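Local coordinates for tyrosinase (Burkholderia thailandensis, PDB 5ZRE), which probably oxidises monophenols and diphenols to quinones with molecular oxygen at a pair of copper ions bound by histidines, at residues Val33-Gly38 with Ser107-Val112; Trp117-Glu122 with His320-Arg325. All blocks are in the same frame, centred on the assembly; numbering follows the deposited sequence.

Overall arrangement
The two contacts come in series along the chain: interaction 1 joins residues 33-38 to 107-112, and interaction 2 then joins 117-122 to 320-325. Both use the long connection between helix 90-106 and helix 122-127, so a single irregular chain stretch first covers helix 27-41 and then reaches helix 315-334. Their centres lie about 21 Å apart, and their nearest atoms, about 9 Å apart, do not touch. Interaction 1 is apolar and near the surface, its centre about 25 Å from the centre of the chain. Interaction 2 is buried and largely polar, beside the dicopper site. The connection thus runs from a surface contact on helix 27-41 to the helix carrying the copper ligand His320.

Interaction 1 of 2, residues Val33-Gly38 with Ser107-Val112; sequences VRAWVG and SIVPGV
Arg34 O accepts the helical hydrogen bond from Gly38 N (2.8 Å), and the methyl CG2 of Ile108 lies 4.1 Å from Arg34 O across the contact. Here a helix of the tyrosinase fold, 27-41, meets the loop that leaves helix 90-106 and enters a type II beta turn from Val109 to Val112, with Gly111 at its positive-phi position. Ile108 lies against one turn of helix: CG2 rests 3.7 Å from Ala35 CA, while CD1 reaches 3.7 Å from Gly38 CA. With no side chain at Gly38, both branches of Ile108 come close to the helix backbone. Both take part because CG1 stands beside the backbone N of Ile108 (chi1 -56°) and CG2 beside its carbonyl carbon. Val109 follows with one methyl, CG2, placed 3.7 Å from Ala35 CB. Leu105 of helix 90-106 also touches the side chains of Ala35 and Val112, so helix 90-106 shares the apolar patch. The Arg34 guanidinium forms a salt bridge with Asp141 through NH2, and the aliphatic part of Arg34 crosses Val109 at about a right angle, CG to Val109 CG2 4.1 Å.

Interaction 2 of 2, residues Trp117-Glu122 with His320-Arg325; sequences WDETDE and HCNVDR
The copper-binding helix 315-334 of the tyrosinase fold, whose family signature holds His320 and closes with Asp324, packs one side on the loop 117-122 while His320 points away from that loop as a ligand of the dicopper site. Asn322 meets the loop first: CG lies anti to its backbone N (chi1 -171°), which puts the side chain against the Trp117 carbonyl, with CB modelled unusually close, 3.0 Å from Trp117 O. Its ND2 is modelled 3.0 Å from Glu119 CG, an approach so short that its exact value is doubtful. Glu119 OE1 hydrogen-bonds His319 ND1, next in sequence to the copper ligand His320. Asn322 OD1 takes Arg325 NE at 2.8 Å, in the guanidinium plane though tilted from the carbonyl plane, and weakly NH2, which fixes the amide's rotation. The same NH2 forms a salt bridge with Asp118 OD1 (3.4 Å), the carboxylate and guanidinium planes 55° apart and OD2 over one guanidinium face. Ser404 joins this buried polar group, its OG bonded to Asp118 OD1 and its O to Arg325 NH2. Asp118 OD1 also draws a weak bond from Thr120 N (3.5 Å).

Interaction 1 of 2, residues Val33-Gly38 with Ser107-Val112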
# COMPACT_ATOMS: atom_id res chain seq x y z
N VAL A 33 -3.42 -18.38 -13.35
CA VAL A 33 -4.42 -17.63 -14.14
C VAL A 33 -5.75 -18.40 -14.20
O VAL A 33 -6.85 -17.82 -14.02
CB VAL A 33 -3.92 -17.32 -15.55
CG1 VAL A 33 -5.07 -16.99 -16.47
CG2 VAL A 33 -2.87 -16.22 -15.55
N ARG A 34 -5.66 -19.70 -14.42
CA ARG A 34 -6.84 -20.50 -14.51
C ARG A 34 -7.67 -20.29 -13.24
O ARG A 34 -8.88 -20.15 -13.33
CB ARG A 34 -6.47 -21.97 -14.74
CG ARG A 34 -7.67 -22.91 -14.73
CD ARG A 34 -7.29 -24.33 -15.07
NE ARG A 34 -7.11 -24.50 -16.51
CZ ARG A 34 -5.94 -24.54 -17.12
NH1 ARG A 34 -4.81 -24.40 -16.42
NH2 ARG A 34 -5.90 -24.73 -18.42
N ALA A 35 -7.00 -20.28 -12.09
CA ALA A 35 -7.66 -20.22 -10.77
C ALA A 35 -8.37 -18.87 -10.59
O ALA A 35 -9.45 -18.81 -9.94
CB ALA A 35 -6.65 -20.43 -9.67
N TRP A 36 -7.72 -17.82 -11.10
CA TRP A 36 -8.22 -16.45 -11.05
C TRP A 36 -9.41 -16.30 -12.01
O TRP A 36 -10.41 -15.68 -11.62
CB TRP A 36 -7.13 -15.43 -11.37
CG TRP A 36 -6.35 -14.96 -10.19
CD1 TRP A 36 -5.14 -15.41 -9.75
CD2 TRP A 36 -6.72 -13.92 -9.27
NE1 TRP A 36 -4.72 -14.72 -8.65
CE2 TRP A 36 -5.68 -13.80 -8.33
CE3 TRP A 36 -7.84 -13.09 -9.16
CZ2 TRP A 36 -5.72 -12.87 -7.30
CZ3 TRP A 36 -7.87 -12.17 -8.13
CH2 TRP A 36 -6.82 -12.06 -7.22
N VAL A 37 -9.29 -16.83 -13.23
CA VAL A 37 -10.47 -16.95 -14.11
C VAL A 37 -11.55 -17.70 -13.33
O VAL A 37 -12.73 -17.31 -13.33
CB VAL A 37 -10.16 -17.67 -15.44
CG1 VAL A 37 -11.43 -17.98 -16.26
CG2 VAL A 37 -9.15 -16.89 -16.28
N GLY A 38 -11.15 -18.74 -12.62
CA GLY A 38 -12.11 -19.47 -11.76
C GLY A 38 -12.83 -18.56 -10.78
O GLY A 38 -14.05 -18.45 -10.76
N SER A 107 -9.98 -23.88 -4.47
CA SER A 107 -11.24 -24.57 -4.77
C SER A 107 -11.38 -24.79 -6.28
O SER A 107 -12.32 -25.45 -6.71
CB SER A 107 -12.44 -23.82 -4.18
OG SER A 107 -12.83 -22.70 -4.97
N ILE A 108 -10.45 -24.21 -7.06
CA ILE A 108 -10.47 -24.20 -8.54
C ILE A 108 -9.29 -25.01 -9.07
O ILE A 108 -9.45 -25.80 -9.99
CB ILE A 108 -10.40 -22.76 -9.10
CG1 ILE A 108 -11.52 -21.86 -8.57
CG2 ILE A 108 -10.37 -22.78 -10.62
CD1 ILE A 108 -12.84 -22.05 -9.27
N VAL A 109 -8.09 -24.72 -8.57
CA VAL A 109 -6.88 -25.49 -8.92
C VAL A 109 -6.23 -25.95 -7.61
O VAL A 109 -5.65 -25.12 -6.89
CB VAL A 109 -5.88 -24.64 -9.73
CG1 VAL A 109 -4.70 -25.47 -10.22
CG2 VAL A 109 -6.56 -23.92 -10.89
N PRO A 110 -6.32 -27.27 -7.30
CA PRO A 110 -5.83 -27.70 -5.98
C PRO A 110 -4.33 -27.42 -5.83
O PRO A 110 -3.57 -27.56 -6.80
CB PRO A 110 -6.13 -29.21 -5.91
CG PRO A 110 -7.28 -29.38 -6.88
CD PRO A 110 -7.01 -28.37 -7.98
N GLY A 111 -3.93 -26.99 -4.62
CA GLY A 111 -2.51 -26.92 -4.22
C GLY A 111 -1.78 -25.68 -4.69
O GLY A 111 -0.57 -25.57 -4.50
N VAL A 112 -2.51 -24.71 -5.25
CA VAL A 112 -1.94 -23.52 -5.87
C VAL A 112 -1.56 -22.52 -4.79
O VAL A 112 -2.17 -22.47 -3.75
CB VAL A 112 -2.93 -22.89 -6.88
CG1 VAL A 112 -4.02 -22.07 -6.20
CG2 VAL A 112 -2.21 -22.05 -7.93

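Interaction 2 of 2, residues Trp117-Glu122 with His320-Arg325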
# COMPACT_ATOMS: atom_id res chain seq x y z
N TRP A 117 4.04 -10.02 -5.27
CA TRP A 117 4.80 -9.06 -6.07
C TRP A 117 5.96 -8.50 -5.22
O TRP A 117 5.74 -7.80 -4.23
CB TRP A 117 3.90 -7.96 -6.63
CG TRP A 117 4.64 -6.80 -7.21
CD1 TRP A 117 5.87 -6.81 -7.82
CD2 TRP A 117 4.19 -5.44 -7.27
NE1 TRP A 117 6.22 -5.55 -8.21
CE2 TRP A 117 5.22 -4.68 -7.86
CE3 TRP A 117 3.04 -4.79 -6.85
CZ2 TRP A 117 5.12 -3.31 -8.04
CZ3 TRP A 117 2.94 -3.42 -7.01
CH2 TRP A 117 3.96 -2.70 -7.62
N ASP A 118 7.18 -8.86 -5.55
CA ASP A 118 8.37 -8.35 -4.81
C ASP A 118 8.65 -6.90 -5.22
O ASP A 118 9.28 -6.65 -6.25
CB ASP A 118 9.57 -9.26 -5.13
CG ASP A 118 10.74 -9.09 -4.14
OD1 ASP A 118 10.85 -8.02 -3.46
OD2 ASP A 118 11.56 -10.04 -4.05
N GLU A 119 8.22 -5.94 -4.41
CA GLU A 119 8.19 -4.53 -4.86
C GLU A 119 9.54 -3.88 -4.55
O GLU A 119 9.81 -2.77 -5.04
CB GLU A 119 7.05 -3.73 -4.22
CG GLU A 119 6.25 -4.51 -3.18
CD GLU A 119 4.96 -3.90 -2.66
OE1 GLU A 119 3.89 -4.13 -3.29
OE2 GLU A 119 5.02 -3.25 -1.60
N THR A 120 10.41 -4.57 -3.78
CA THR A 120 11.73 -3.99 -3.44
C THR A 120 12.84 -4.72 -4.21
O THR A 120 13.98 -4.32 -4.05
CB THR A 120 11.99 -3.97 -1.92
OG1 THR A 120 11.51 -5.13 -1.24
CG2 THR A 120 11.33 -2.78 -1.25
N ASP A 121 12.51 -5.73 -5.04
CA ASP A 121 13.51 -6.45 -5.86
C ASP A 121 14.09 -5.53 -6.94
O ASP A 121 13.64 -4.40 -7.12
CB ASP A 121 12.94 -7.75 -6.48
CG ASP A 121 11.97 -7.49 -7.66
OD1 ASP A 121 11.78 -6.32 -8.03
OD2 ASP A 121 11.36 -8.43 -8.22
N GLU A 122 15.08 -6.03 -7.64
CA GLU A 122 15.91 -5.21 -8.53
C GLU A 122 15.13 -4.92 -9.83
O GLU A 122 15.09 -3.78 -10.31
CB GLU A 122 17.23 -5.94 -8.79
CG GLU A 122 18.18 -5.18 -9.69
CD GLU A 122 18.43 -5.80 -11.06
OE1 GLU A 122 17.45 -6.31 -11.71
OE2 GLU A 122 19.60 -5.76 -11.49
N HIS A 320 -0.47 -7.24 -1.22
CA HIS A 320 -0.65 -7.67 0.17
C HIS A 320 0.07 -8.98 0.43
O HIS A 320 0.53 -9.19 1.53
CB HIS A 320 -2.12 -7.78 0.60
CG HIS A 320 -2.55 -6.49 1.20
ND1 HIS A 320 -3.25 -5.53 0.45
CD2 HIS A 320 -2.27 -5.94 2.40
CE1 HIS A 320 -3.43 -4.47 1.19
NE2 HIS A 320 -2.83 -4.70 2.41
N CYS A 321 0.19 -9.83 -0.55
CA CYS A 321 0.97 -10.99 -0.35
C CYS A 321 2.43 -10.66 -0.01
O CYS A 321 3.03 -11.41 0.75
CB CYS A 321 1.00 -11.85 -1.58
SG CYS A 321 1.75 -13.44 -1.19
N ASN A 322 2.96 -9.54 -0.53
CA ASN A 322 4.34 -9.09 -0.25
C ASN A 322 4.44 -8.35 1.08
O ASN A 322 5.51 -8.34 1.69
CB ASN A 322 4.90 -8.16 -1.33
CG ASN A 322 6.38 -7.87 -1.16
OD1 ASN A 322 7.18 -8.80 -1.12
ND2 ASN A 322 6.75 -6.60 -1.06
N VAL A 323 3.38 -7.64 1.49
CA VAL A 323 3.30 -7.01 2.83
C VAL A 323 3.35 -8.11 3.91
O VAL A 323 4.04 -7.99 4.89
CB VAL A 323 2.04 -6.12 2.96
CG1 VAL A 323 1.77 -5.67 4.38
CG2 VAL A 323 2.12 -4.90 2.06
N ASP A 324 2.60 -9.19 3.73
CA ASP A 324 2.64 -10.30 4.67
C ASP A 324 4.04 -10.94 4.74
O ASP A 324 4.45 -11.41 5.78
CB ASP A 324 1.60 -11.37 4.28
CG ASP A 324 1.39 -12.39 5.35
OD1 ASP A 324 1.37 -11.97 6.50
OD2 ASP A 324 1.23 -13.61 5.09
N ARG A 325 4.73 -10.99 3.61
CA ARG A 325 6.10 -11.48 3.54
C ARG A 325 7.03 -10.55 4.35
O ARG A 325 7.87 -11.04 5.07
CB ARG A 325 6.55 -11.53 2.07
CG ARG A 325 7.88 -12.24 1.85
CD ARG A 325 8.39 -12.09 0.44
NE ARG A 325 8.80 -10.73 0.20
CZ ARG A 325 10.05 -10.31 0.23
NH1 ARG A 325 10.97 -11.12 0.71
NH2 ARG A 325 10.36 -9.11 -0.26